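Local coordinates for protein TarM (PDB 4X7R) that belongs to the GT-B class of glycosyltransferase folds and, in this model, holds UDP, a dihydroxypropyl N-acetylglucosaminide and a sulfated glycan, at residues A[4-9]-A[222-227]; A[37-42]-A[209-214]; A[68-73]-A[201-206]. The protein carries 1 engineered substitution. All blocks are in the same frame, centred on the assembly; numbering follows the deposited sequence.

Contact 1 (A[4-9]-A[222-227]); sequences IFMMVH and IMICDG. With SUS (2-deoxy-3,6-di-O-sulfo-2-(sulfoamino)-alpha-D-glucopyranose), chain C; BDP (beta-D-glucopyranuronic acid), chain B.
Phe5 and Met7 of strand 4-7 interleave with Ile222 and Ile224 of strand 222-225 as parallel neighbours in the central sheet of the N-terminal Rossmann-like domain of a GT-B fold. The backbones are tightly laced. Phe5 N donates to Ile222 O at 2.8 Å, Ile224 N to Phe5 O, and Met7 N to Ile224 O. CA-H groups of Ile4, Met6 and Met223 approach the same carbonyls from farther off.

On the face shared with helix 17-31, Ile4 and Ile222 lie side by side, with Ile4 CG1 3.9 Å from Ile222 CB. Ile4 CG2 stands anti to its own nitrogen, which carries it to CD1 of Ile224 at 3.7 Å. On the other face, Met7, Met223 and Cys225 pack on Met234 of helix 231-235.

Toward Val8 and His9 the side-chain packing thins. Val8 barely touches the second segment. Asp226 OD1 turns to Arg25 in a salt bridge and to His249 in a hydrogen bond. His9 leaves the sheet for the glycan pocket, where C4 of SUS lies over the centre of the His9 ring, 4.1 Å above its plane. His9 ND1 donates to O1S of SUS at 2.6 Å, a somewhat bent bond of 140°.

The last link between the two segments is forked: Met7 O accepts from Asp226 N at 2.9 Å and from Gly227 N at 3.0 Å, both in the carbonyl plane.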
loop_
_atom_site.group_PDB
_atom_site.type_symbol
_atom_site.label_atom_id
_atom_site.label_comp_id
_atom_site.label_asym_id
_atom_site.label_seq_id
_atom_site.Cartn_x
_atom_site.Cartn_y
_atom_site.Cartn_z
ATOM N N ILE A 4 14.335 14.553 2.465
ATOM C CA ILE A 4 12.974 14.270 2.033
ATOM C C ILE A 4 12.251 13.285 2.963
ATOM O O ILE A 4 12.831 12.282 3.397
ATOM C CB ILE A 4 13.014 13.826 0.542
ATOM C CG1 ILE A 4 13.598 14.953 -0.352
ATOM C CG2 ILE A 4 11.646 13.399 0.045
ATOM C CD1 ILE A 4 13.888 14.526 -1.798
ATOM N N PHE A 5 10.968 13.584 3.241
ATOM C CA PHE A 5 10.065 12.782 4.075
ATOM C C PHE A 5 8.830 12.523 3.255
ATOM O O PHE A 5 8.141 13.450 2.840
ATOM C CB PHE A 5 9.724 13.508 5.396
ATOM C CG PHE A 5 10.946 13.867 6.213
ATOM C CD1 PHE A 5 11.651 15.040 5.958
ATOM C CD2 PHE A 5 11.368 13.050 7.260
ATOM C CE1 PHE A 5 12.784 15.374 6.717
ATOM C CE2 PHE A 5 12.504 13.375 8.012
ATOM C CZ PHE A 5 13.201 14.538 7.737
ATOM N N MET A 6 8.600 11.257 2.960
ATOM C CA MET A 6 7.548 10.788 2.073
ATOM C C MET A 6 6.508 10.060 2.861
ATOM O O MET A 6 6.787 9.030 3.448
ATOM C CB MET A 6 8.145 9.937 0.940
ATOM C CG MET A 6 9.292 10.622 0.257
ATOM S SD MET A 6 10.048 9.779 -1.158
ATOM C CE MET A 6 10.187 8.106 -0.590
ATOM N N MET A 7 5.314 10.619 2.887
ATOM C CA MET A 7 4.217 10.199 3.730
ATOM C C MET A 7 3.184 9.322 3.119
ATOM O O MET A 7 2.687 9.570 2.010
ATOM C CB MET A 7 3.579 11.422 4.372
ATOM C CG MET A 7 4.540 12.163 5.275
ATOM S SD MET A 7 4.068 13.898 5.358
ATOM C CE MET A 7 2.373 13.730 5.705
ATOM N N VAL A 8 2.882 8.267 3.845
ATOM C CA VAL A 8 1.873 7.265 3.485
ATOM C C VAL A 8 1.256 6.711 4.786
ATOM O O VAL A 8 1.860 6.823 5.862
ATOM C CB VAL A 8 2.509 6.168 2.575
ATOM C CG1 VAL A 8 3.507 5.264 3.325
ATOM C CG2 VAL A 8 1.458 5.343 1.859
ATOM N N HIS A 9 0.061 6.126 4.694
ATOM C CA HIS A 9 -0.601 5.531 5.842
ATOM C C HIS A 9 0.298 4.502 6.552
ATOM O O HIS A 9 0.568 4.653 7.745
ATOM C CB HIS A 9 -1.910 4.869 5.381
ATOM C CG HIS A 9 -2.559 4.037 6.431
ATOM N ND1 HIS A 9 -2.783 4.532 7.706
ATOM C CD2 HIS A 9 -3.052 2.778 6.353
ATOM C CE1 HIS A 9 -3.354 3.546 8.375
ATOM N NE2 HIS A 9 -3.550 2.476 7.603
ATOM N N ILE A 222 11.998 18.712 2.896
ATOM C CA ILE A 222 10.981 18.516 1.852
ATOM C C ILE A 222 10.020 17.411 2.266
ATOM O O ILE A 222 10.450 16.291 2.565
ATOM C CB ILE A 222 11.633 18.231 0.466
ATOM C CG1 ILE A 222 12.539 19.411 0.018
ATOM C CG2 ILE A 222 10.553 17.881 -0.604
ATOM C CD1 ILE A 222 13.747 19.012 -0.778
ATOM N N MET A 223 8.721 17.738 2.288
ATOM C CA MET A 223 7.664 16.781 2.589
ATOM C C MET A 223 6.974 16.425 1.288
ATOM O O MET A 223 6.601 17.309 0.502
ATOM C CB MET A 223 6.643 17.367 3.571
ATOM C CG MET A 223 7.189 17.468 4.991
ATOM S SD MET A 223 6.036 18.275 6.139
ATOM C CE MET A 223 6.449 19.963 5.851
ATOM N N ILE A 224 6.811 15.126 1.053
ATOM C CA ILE A 224 6.096 14.641 -0.124
ATOM C C ILE A 224 4.992 13.767 0.401
ATOM O O ILE A 224 5.268 12.762 1.053
ATOM C CB ILE A 224 6.980 13.884 -1.168
ATOM C CG1 ILE A 224 8.077 14.792 -1.743
ATOM C CG2 ILE A 224 6.088 13.291 -2.303
ATOM C CD1 ILE A 224 9.130 14.054 -2.578
ATOM N N CYS A 225 3.761 14.126 0.127
ATOM C CA CYS A 225 2.677 13.303 0.594
ATOM C C CYS A 225 2.189 12.433 -0.545
ATOM O O CYS A 225 1.720 12.949 -1.560
ATOM C CB CYS A 225 1.552 14.133 1.201
ATOM S SG CYS A 225 0.146 13.132 1.742
ATOM N N ASP A 226 2.332 11.113 -0.371
ATOM C CA ASP A 226 1.941 10.078 -1.329
ATOM C C ASP A 226 0.569 9.500 -1.036
ATOM O O ASP A 226 -0.231 9.301 -1.955
ATOM C CB ASP A 226 3.010 8.980 -1.370
ATOM C CG ASP A 226 4.242 9.384 -2.146
ATOM O OD1 ASP A 226 4.138 9.519 -3.386
ATOM O OD2 ASP A 226 5.313 9.591 -1.509
ATOM N N GLY A 227 0.298 9.203 0.230
ATOM C CA GLY A 227 -1.012 8.682 0.620
ATOM C C GLY A 227 -2.023 9.806 0.587
ATOM O O GLY A 227 -1.847 10.795 1.300
HETATM N N2 SUS C . -5.516 7.414 8.774
HETATM C C1 SUS C . -7.300 5.721 8.901
HETATM S S1 SUS C . -4.268 7.130 9.988
HETATM C C2 SUS C . -5.989 6.121 8.247
HETATM S S2 SUS C . -7.475 0.754 6.393
HETATM C C3 SUS C . -6.156 6.167 6.712
HETATM O O3 SUS C . -4.893 6.441 6.070
HETATM S S3 SUS C . -4.724 7.760 5.319
HETATM C C4 SUS C . -6.765 4.878 6.144
HETATM O O4 SUS C . -7.072 5.169 4.794
HETATM C C5 SUS C . -8.055 4.482 6.947
HETATM O O5 SUS C . -7.748 4.445 8.373
HETATM C C6 SUS C . -8.569 3.077 6.642
HETATM O O6 SUS C . -7.520 2.172 6.936
HETATM O O1S SUS C . -3.033 6.549 9.304
HETATM O O2S SUS C . -3.980 8.478 10.631
HETATM O O3S SUS C . -4.765 6.141 11.041
HETATM O O4S SUS C . -6.093 0.173 6.706
HETATM O O5S SUS C . -8.580 -0.063 7.067
HETATM O O6S SUS C . -7.686 0.765 4.875
HETATM O O7S SUS C . -5.821 7.819 4.275
HETATM O O8S SUS C . -3.364 7.834 4.624
HETATM O O9S SUS C . -4.867 8.937 6.278
HETATM C C1 BDP B . -6.750 4.051 3.967
HETATM C C2 BDP B . -7.819 3.945 2.845
HETATM C C3 BDP B . -7.457 2.838 1.854
HETATM C C4 BDP B . -5.949 2.938 1.395
HETATM C C5 BDP B . -5.025 3.073 2.654
HETATM C C6 BDP B . -3.531 3.205 2.292
HETATM O O2 BDP B . -9.086 3.671 3.427
HETATM O O3 BDP B . -8.345 2.918 0.717
HETATM O O4 BDP B . -5.621 1.718 0.736
HETATM O O5 BDP B . -5.429 4.233 3.431
HETATM O O6A BDP B . -3.155 4.286 1.779
HETATM O O6B BDP B . -2.780 2.251 2.612
#

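Contact 2 (A[37-42]-A[209-214]); sequences DIVTFD and YYLEKL
Val39 of strand 37-40 meets three residues of helix 209-214 with its two methyls. CG1 lies 3.7 Å from Tyr210 CE2 and 3.9 Å from Leu211 CD2. CG2 meets Leu214 CD2 tip to tip at 3.8 Å. The valine torsion explains the split: CG1 is anti to the backbone nitrogen (chi1 -176°) and CG2 is anti to the carbonyl carbon. Val39 and Tyr210 overlap flank to flank, running opposite ways.

Phe41 follows just after the strand. Its ring edge takes Leu211 CD2, 4.1 Å from CZ, the leucine lying across the phenylalanine. Its CE1 also lies at the edge of the Tyr210 ring, 4.2 Å from CD2.

Further out, Val39 also rests on Phe5 and Met7 of the neighbouring strand 3-7. Leu211 also touches Met7, while Tyr210 and Leu214 reach Tyr67 of strand 66-68. The contact thus seats helix 203-214 on one face of the parallel sheet, in the N-terminal half of the GT-B fold. The axes of strand 37-40 and helix 209-214 run at 154°, close to antiparallel. Phe41 is also part of the glycan pocket and touches SUS.

With methyls and ring carbons making every close approach here, the helix is held on the sheet by shape and apolar burial.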
loop_
_atom_site.group_PDB
_atom_site.type_symbol
_atom_site.label_atom_id
_atom_site.label_comp_id
_atom_site.label_asym_id
_atom_site.label_seq_id
_atom_site.Cartn_x
_atom_site.Cartn_y
_atom_site.Cartn_z
ATOM N N ASP A 37 13.342 9.540 3.207
ATOM C CA ASP A 37 12.754 8.545 4.104
ATOM C C ASP A 37 11.248 8.502 4.096
ATOM O O ASP A 37 10.606 9.415 3.581
ATOM C CB ASP A 37 13.345 8.685 5.510
ATOM C CG ASP A 37 14.874 8.566 5.497
ATOM O OD1 ASP A 37 15.389 7.541 4.981
ATOM O OD2 ASP A 37 15.546 9.497 5.978
ATOM N N ILE A 38 10.676 7.404 4.614
ATOM C CA ILE A 38 9.231 7.191 4.618
ATOM C C ILE A 38 8.661 7.451 6.002
ATOM O O ILE A 38 9.233 6.995 6.988
ATOM C CB ILE A 38 8.902 5.784 4.057
ATOM C CG1 ILE A 38 9.477 5.649 2.568
ATOM C CG2 ILE A 38 7.379 5.501 4.127
ATOM C CD1 ILE A 38 9.312 4.294 1.860
ATOM N N VAL A 39 7.566 8.223 6.075
ATOM C CA VAL A 39 6.850 8.514 7.336
ATOM C C VAL A 39 5.490 7.809 7.266
ATOM O O VAL A 39 4.739 8.046 6.320
ATOM C CB VAL A 39 6.675 10.028 7.599
ATOM C CG1 VAL A 39 6.016 10.278 8.965
ATOM C CG2 VAL A 39 8.008 10.774 7.465
ATOM N N THR A 40 5.197 6.926 8.240
ATOM C CA THR A 40 3.927 6.202 8.354
ATOM C C THR A 40 3.185 6.633 9.624
ATOM O O THR A 40 3.797 7.213 10.525
ATOM C CB THR A 40 4.102 4.692 8.224
ATOM O OG1 THR A 40 4.881 4.202 9.325
ATOM C CG2 THR A 40 4.705 4.287 6.881
ATOM N N PHE A 41 1.857 6.367 9.681
ATOM C CA PHE A 41 1.005 6.809 10.779
ATOM C C PHE A 41 0.188 5.698 11.426
ATOM O O PHE A 41 -0.473 5.951 12.417
ATOM C CB PHE A 41 0.097 7.987 10.310
ATOM C CG PHE A 41 0.879 9.134 9.694
ATOM C CD1 PHE A 41 1.511 10.078 10.497
ATOM C CD2 PHE A 41 0.984 9.263 8.306
ATOM C CE1 PHE A 41 2.256 11.125 9.930
ATOM C CE2 PHE A 41 1.734 10.298 7.740
ATOM C CZ PHE A 41 2.374 11.222 8.555
ATOM N N ASP A 42 0.258 4.469 10.920
ATOM C CA ASP A 42 -0.512 3.389 11.520
ATOM C C ASP A 42 0.227 2.779 12.720
ATOM O O ASP A 42 1.428 3.004 12.930
ATOM C CB ASP A 42 -0.762 2.276 10.473
ATOM C CG ASP A 42 0.520 1.580 10.064
ATOM O OD1 ASP A 42 1.533 2.280 9.850
ATOM O OD2 ASP A 42 0.506 0.338 9.938
ATOM N N TYR A 209 1.538 17.289 15.151
ATOM C CA TYR A 209 2.567 17.591 16.149
ATOM C C TYR A 209 3.827 16.799 15.829
ATOM O O TYR A 209 4.916 17.365 15.806
ATOM C CB TYR A 209 2.059 17.253 17.562
ATOM C CG TYR A 209 3.140 17.261 18.627
ATOM C CD1 TYR A 209 3.582 18.455 19.197
ATOM C CD2 TYR A 209 3.671 16.067 19.123
ATOM C CE1 TYR A 209 4.541 18.460 20.215
ATOM C CE2 TYR A 209 4.655 16.063 20.111
ATOM C CZ TYR A 209 5.079 17.260 20.662
ATOM O OH TYR A 209 6.070 17.234 21.617
ATOM N N TYR A 210 3.663 15.494 15.585
ATOM C CA TYR A 210 4.744 14.559 15.281
ATOM C C TYR A 210 5.626 15.037 14.118
ATOM O O TYR A 210 6.851 15.079 14.259
ATOM C CB TYR A 210 4.166 13.147 15.031
ATOM C CG TYR A 210 5.157 12.194 14.399
ATOM C CD1 TYR A 210 6.342 11.854 15.049
ATOM C CD2 TYR A 210 4.893 11.599 13.168
ATOM C CE1 TYR A 210 7.253 10.973 14.480
ATOM C CE2 TYR A 210 5.796 10.704 12.595
ATOM C CZ TYR A 210 6.970 10.392 13.261
ATOM O OH TYR A 210 7.850 9.486 12.748
ATOM N N LEU A 211 4.992 15.450 12.991
ATOM C CA LEU A 211 5.691 15.980 11.813
ATOM C C LEU A 211 6.452 17.259 12.129
ATOM O O LEU A 211 7.498 17.485 11.550
ATOM C CB LEU A 211 4.715 16.236 10.657
ATOM C CG LEU A 211 4.089 14.996 10.022
ATOM C CD1 LEU A 211 3.005 15.400 9.028
ATOM C CD2 LEU A 211 5.166 14.111 9.349
ATOM N N GLU A 212 5.917 18.105 13.023
ATOM C CA GLU A 212 6.572 19.358 13.421
ATOM C C GLU A 212 7.794 19.050 14.295
ATOM O O GLU A 212 8.778 19.776 14.229
ATOM C CB GLU A 212 5.588 20.277 14.155
ATOM C CG GLU A 212 4.513 20.840 13.243
ATOM C CD GLU A 212 3.293 21.417 13.930
ATOM O OE1 GLU A 212 3.112 21.192 15.150
ATOM O OE2 GLU A 212 2.489 22.066 13.230
ATOM N N LYS A 213 7.739 17.948 15.066
ATOM C CA LYS A 213 8.831 17.443 15.917
ATOM C C LYS A 213 9.898 16.718 15.050
ATOM O O LYS A 213 11.097 16.958 15.189
ATOM C CB LYS A 213 8.253 16.486 16.997
ATOM C CG LYS A 213 8.618 16.838 18.428
ATOM C CD LYS A 213 8.208 18.245 18.862
ATOM C CE LYS A 213 8.967 18.667 20.109
ATOM N NZ LYS A 213 10.420 18.939 19.860
ATOM N N LEU A 214 9.448 15.880 14.114
ATOM C CA LEU A 214 10.334 15.140 13.220
ATOM C C LEU A 214 11.064 16.000 12.199
ATOM O O LEU A 214 12.242 15.787 11.978
ATOM C CB LEU A 214 9.527 14.053 12.488
ATOM C CG LEU A 214 10.318 13.068 11.618
ATOM C CD1 LEU A 214 11.112 12.080 12.507
ATOM C CD2 LEU A 214 9.393 12.343 10.656
#

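Contact 3 (A[68-73]-A[201-206]); sequences NVFEYF and KNNLAL. With ZDO (methyl 2-deoxy-6-O-sulfo-2-(sulfoamino)-alpha-D-glucopyranoside), chain D; IDS (2-O-sulfo-alpha-L-idopyranuronic acid), chain E; SUS (2-deoxy-3,6-di-O-sulfo-2-(sulfoamino)-alpha-D-glucopyranose), chain C.
The glycan pocket borders this contact through Asn203, whose side chain meets Phe70 of helix 69-73 through OD1 and the sulfo groups through ND2. Asn203 OD1 lies 4.2 Å from Phe70 CZ, and the amide and ring planes are only 13° apart. Asn203 ND2 donates to O2S of IDS at 2.8 Å. An O2S oxygen of SUS is equally near ND2. The CG of Asn203 stands anti to the backbone nitrogen (chi1 -168°), which sends the amide toward the 2-O-sulfate of IDS and the N-sulfo group of SUS.

Behind it the two helix starts of the N-terminal GT-B domain pack through Leu206. Leu206 CD1 sits 3.8 Å from Phe73 CE2, and its CD2 lies 4.1 Å from Val69 CG2 and 4.2 Å from Phe70 CE1. Val193 of the antiparallel sheet also touches Leu206 and Phe73.

Each helix begins with an asparagine N-cap. Asn68 OD1 accepts from Glu71 N in the carbonyl plane, on a lone pair, and weakly from Phe70 N. Asn202 OD1 accepts from Ala205 N at 3.1 Å, with the donor tilted 18° from the plane of the Asn202 side-chain carbonyl. This cap fixes the Asn202 amide, whose ND2 is near the 6-O-sulfate of ZDO.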
loop_
_atom_site.group_PDB
_atom_site.type_symbol
_atom_site.label_atom_id
_atom_site.label_comp_id
_atom_site.label_asym_id
_atom_site.label_seq_id
_atom_site.Cartn_x
_atom_site.Cartn_y
_atom_site.Cartn_z
ATOM N N ASN A 68 7.806 6.245 12.107
ATOM C CA ASN A 68 6.414 5.970 12.425
ATOM C C ASN A 68 6.030 6.732 13.719
ATOM O O ASN A 68 6.824 6.786 14.652
ATOM C CB ASN A 68 6.171 4.465 12.522
ATOM C CG ASN A 68 4.766 4.113 12.963
ATOM O OD1 ASN A 68 4.468 3.966 14.165
ATOM N ND2 ASN A 68 3.861 4.023 12.000
ATOM N N VAL A 69 4.844 7.353 13.741
ATOM C CA VAL A 69 4.333 8.157 14.871
ATOM C C VAL A 69 4.319 7.378 16.207
ATOM O O VAL A 69 4.771 7.917 17.198
ATOM C CB VAL A 69 2.960 8.850 14.548
ATOM C CG1 VAL A 69 1.860 7.829 14.242
ATOM C CG2 VAL A 69 2.531 9.793 15.678
ATOM N N PHE A 70 3.785 6.134 16.231
ATOM C CA PHE A 70 3.748 5.316 17.453
ATOM C C PHE A 70 5.133 4.871 17.849
ATOM O O PHE A 70 5.465 4.963 19.028
ATOM C CB PHE A 70 2.755 4.148 17.351
ATOM C CG PHE A 70 1.359 4.671 17.123
ATOM C CD1 PHE A 70 0.694 5.386 18.120
ATOM C CD2 PHE A 70 0.764 4.583 15.866
ATOM C CE1 PHE A 70 -0.565 5.948 17.880
ATOM C CE2 PHE A 70 -0.505 5.128 15.630
ATOM C CZ PHE A 70 -1.167 5.795 16.637
ATOM N N GLU A 71 5.978 4.495 16.861
ATOM C CA GLU A 71 7.373 4.074 17.106
ATOM C C GLU A 71 8.211 5.167 17.741
ATOM O O GLU A 71 9.024 4.870 18.598
ATOM C CB GLU A 71 8.052 3.581 15.808
ATOM C CG GLU A 71 7.473 2.271 15.301
ATOM C CD GLU A 71 7.757 1.036 16.137
ATOM O OE1 GLU A 71 8.877 0.928 16.686
ATOM O OE2 GLU A 71 6.863 0.164 16.223
ATOM N N TYR A 72 8.012 6.421 17.322
ATOM C CA TYR A 72 8.718 7.585 17.852
ATOM C C TYR A 72 8.447 7.741 19.366
ATOM O O TYR A 72 9.390 7.905 20.138
ATOM C CB TYR A 72 8.268 8.836 17.084
ATOM C CG TYR A 72 8.711 10.154 17.686
ATOM C CD1 TYR A 72 10.021 10.607 17.535
ATOM C CD2 TYR A 72 7.811 10.970 18.362
ATOM C CE1 TYR A 72 10.439 11.814 18.105
ATOM C CE2 TYR A 72 8.208 12.189 18.908
ATOM C CZ TYR A 72 9.522 12.611 18.774
ATOM O OH TYR A 72 9.916 13.815 19.306
ATOM N N PHE A 73 7.157 7.697 19.791
ATOM C CA PHE A 73 6.844 7.849 21.212
ATOM C C PHE A 73 7.170 6.586 21.998
ATOM O O PHE A 73 7.500 6.679 23.174
ATOM C CB PHE A 73 5.373 8.253 21.408
ATOM C CG PHE A 73 5.046 9.608 20.831
ATOM C CD1 PHE A 73 5.547 10.769 21.415
ATOM C CD2 PHE A 73 4.271 9.724 19.687
ATOM C CE1 PHE A 73 5.225 12.024 20.896
ATOM C CE2 PHE A 73 3.967 10.976 19.157
ATOM C CZ PHE A 73 4.444 12.117 19.767
ATOM N N LYS A 201 -6.350 16.622 20.570
ATOM C CA LYS A 201 -7.809 16.458 20.393
ATOM C C LYS A 201 -8.228 15.242 19.600
ATOM O O LYS A 201 -9.328 14.736 19.794
ATOM C CB LYS A 201 -8.495 17.751 19.895
ATOM C CG LYS A 201 -8.223 18.129 18.447
ATOM C CD LYS A 201 -8.799 19.500 18.122
ATOM C CE LYS A 201 -7.721 20.552 18.185
ATOM N NZ LYS A 201 -8.289 21.931 18.149
ATOM N N ASN A 202 -7.349 14.768 18.702
ATOM C CA ASN A 202 -7.594 13.604 17.836
ATOM C C ASN A 202 -6.270 13.149 17.203
ATOM O O ASN A 202 -5.235 13.743 17.472
ATOM C CB ASN A 202 -8.695 13.911 16.770
ATOM C CG ASN A 202 -8.428 15.153 15.942
ATOM O OD1 ASN A 202 -7.294 15.615 15.789
ATOM N ND2 ASN A 202 -9.476 15.770 15.441
ATOM N N ASN A 203 -6.302 12.079 16.409
ATOM C CA ASN A 203 -5.127 11.500 15.737
ATOM C C ASN A 203 -4.439 12.462 14.752
ATOM O O ASN A 203 -3.211 12.486 14.676
ATOM C CB ASN A 203 -5.498 10.196 15.028
ATOM C CG ASN A 203 -4.314 9.419 14.584
ATOM O OD1 ASN A 203 -3.454 9.035 15.387
ATOM N ND2 ASN A 203 -4.176 9.258 13.292
ATOM N N LEU A 204 -5.219 13.264 14.017
ATOM C CA LEU A 204 -4.658 14.229 13.062
ATOM C C LEU A 204 -3.803 15.234 13.820
ATOM O O LEU A 204 -2.683 15.464 13.412
ATOM C CB LEU A 204 -5.797 14.903 12.258
ATOM C CG LEU A 204 -5.479 16.142 11.426
ATOM C CD1 LEU A 204 -4.531 15.802 10.250
ATOM C CD2 LEU A 204 -6.777 16.774 10.910
ATOM N N ALA A 205 -4.300 15.770 14.961
ATOM C CA ALA A 205 -3.543 16.692 15.829
ATOM C C ALA A 205 -2.237 16.043 16.301
ATOM O O ALA A 205 -1.205 16.710 16.301
ATOM C CB ALA A 205 -4.376 17.110 17.049
ATOM N N LEU A 206 -2.282 14.766 16.723
ATOM C CA LEU A 206 -1.088 14.034 17.177
ATOM C C LEU A 206 -0.084 13.948 16.010
ATOM O O LEU A 206 1.092 14.303 16.170
ATOM C CB LEU A 206 -1.486 12.607 17.656
ATOM C CG LEU A 206 -0.320 11.640 17.982
ATOM C CD1 LEU A 206 0.333 12.001 19.274
ATOM C CD2 LEU A 206 -0.770 10.182 18.008
HETATM C C1 ZDO D . -15.061 11.570 10.877
HETATM C C1M ZDO D . -15.611 12.592 12.959
HETATM C C2 ZDO D . -15.038 10.215 10.128
HETATM C C3 ZDO D . -13.732 9.482 10.381
HETATM C C4 ZDO D . -12.470 10.348 10.097
HETATM C C5 ZDO D . -12.610 11.735 10.804
HETATM C C6 ZDO D . -11.496 12.722 10.393
HETATM O O1 ZDO D . -15.194 11.382 12.308
HETATM N N2 ZDO D . -16.162 9.352 10.513
HETATM S S2 ZDO D . -17.530 9.509 9.422
HETATM O OSA ZDO D . -17.873 10.999 9.288
HETATM O OSB ZDO D . -18.669 8.681 10.042
HETATM O OSC ZDO D . -17.165 8.947 8.044
HETATM O O3 ZDO D . -13.732 8.280 9.604
HETATM O O4 ZDO D . -11.359 9.620 10.654
HETATM O O5 ZDO D . -13.899 12.348 10.471
HETATM O O6 ZDO D . -11.758 14.035 10.926
HETATM S S6 ZDO D . -11.309 14.491 12.332
HETATM O OS1 ZDO D . -12.146 15.713 12.741
HETATM O OS2 ZDO D . -9.831 14.896 12.283
HETATM O OS3 ZDO D . -11.517 13.381 13.381
HETATM C C1 IDS E . -10.175 9.509 9.840
HETATM C C2 IDS E . -9.032 8.949 10.717
HETATM C C3 IDS E . -9.098 7.383 10.847
HETATM C C4 IDS E . -9.386 6.682 9.511
HETATM C C5 IDS E . -10.591 7.341 8.787
HETATM C C6 IDS E . -10.870 6.697 7.422
HETATM O O2 IDS E . -7.754 9.388 10.182
HETATM O O3 IDS E . -10.099 6.967 11.792
HETATM O O4 IDS E . -8.241 6.790 8.671
HETATM O O5 IDS E . -10.291 8.751 8.605
HETATM O O6A IDS E . -10.719 7.431 6.414
HETATM O O6B IDS E . -11.213 5.490 7.412
HETATM S S IDS E . -7.043 10.658 10.679
HETATM O O1S IDS E . -7.973 11.872 10.793
HETATM O O2S IDS E . -6.431 10.357 12.043
HETATM O O3S IDS E . -5.944 11.042 9.688
HETATM N N2 SUS C . -5.516 7.414 8.774
HETATM C C1 SUS C . -7.300 5.721 8.901
HETATM S S1 SUS C . -4.268 7.130 9.988
HETATM C C2 SUS C . -5.989 6.121 8.247
HETATM S S2 SUS C . -7.475 0.754 6.393
HETATM C C3 SUS C . -6.156 6.167 6.712
HETATM O O3 SUS C . -4.893 6.441 6.070
HETATM S S3 SUS C . -4.724 7.760 5.319
HETATM C C4 SUS C . -6.765 4.878 6.144
HETATM O O4 SUS C . -7.072 5.169 4.794
HETATM C C5 SUS C . -8.055 4.482 6.947
HETATM O O5 SUS C . -7.748 4.445 8.373
HETATM C C6 SUS C . -8.569 3.077 6.642
HETATM O O6 SUS C . -7.520 2.172 6.936
HETATM O O1S SUS C . -3.033 6.549 9.304
HETATM O O2S SUS C . -3.980 8.478 10.631
HETATM O O3S SUS C . -4.765 6.141 11.041
HETATM O O4S SUS C . -6.093 0.173 6.706
HETATM O O5S SUS C . -8.580 -0.063 7.067
HETATM O O6S SUS C . -7.686 0.765 4.875
HETATM O O7S SUS C . -5.821 7.819 4.275
HETATM O O8S SUS C . -3.364 7.834 4.624
HETATM O O9S SUS C . -4.867 8.937 6.278
#

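All three contacts are buried, but they move outward: their centres lie about 13, 17 and 20 Å from the chain centre for contacts 1, 2 and 3. Contact 1 is strand pairing, carried by backbone hydrogen bonds. Contact 2 is helix on sheet and purely apolar, while contact 3, helix beside helix, adds a polar amide turned to the glycan. Contacts 1 and 2 share the sheet, since strands 3-7 and 36-40 are neighbours and Met6 N probably bonds to Asp37 O. Contacts 2 and 3 share helix 203-214, and Asn68 ND2 probably bonds to Asp42 O and Thr40 OG1. Contacts 1 and 3 do not touch, yet both reach SUS, through His9 and Asn203.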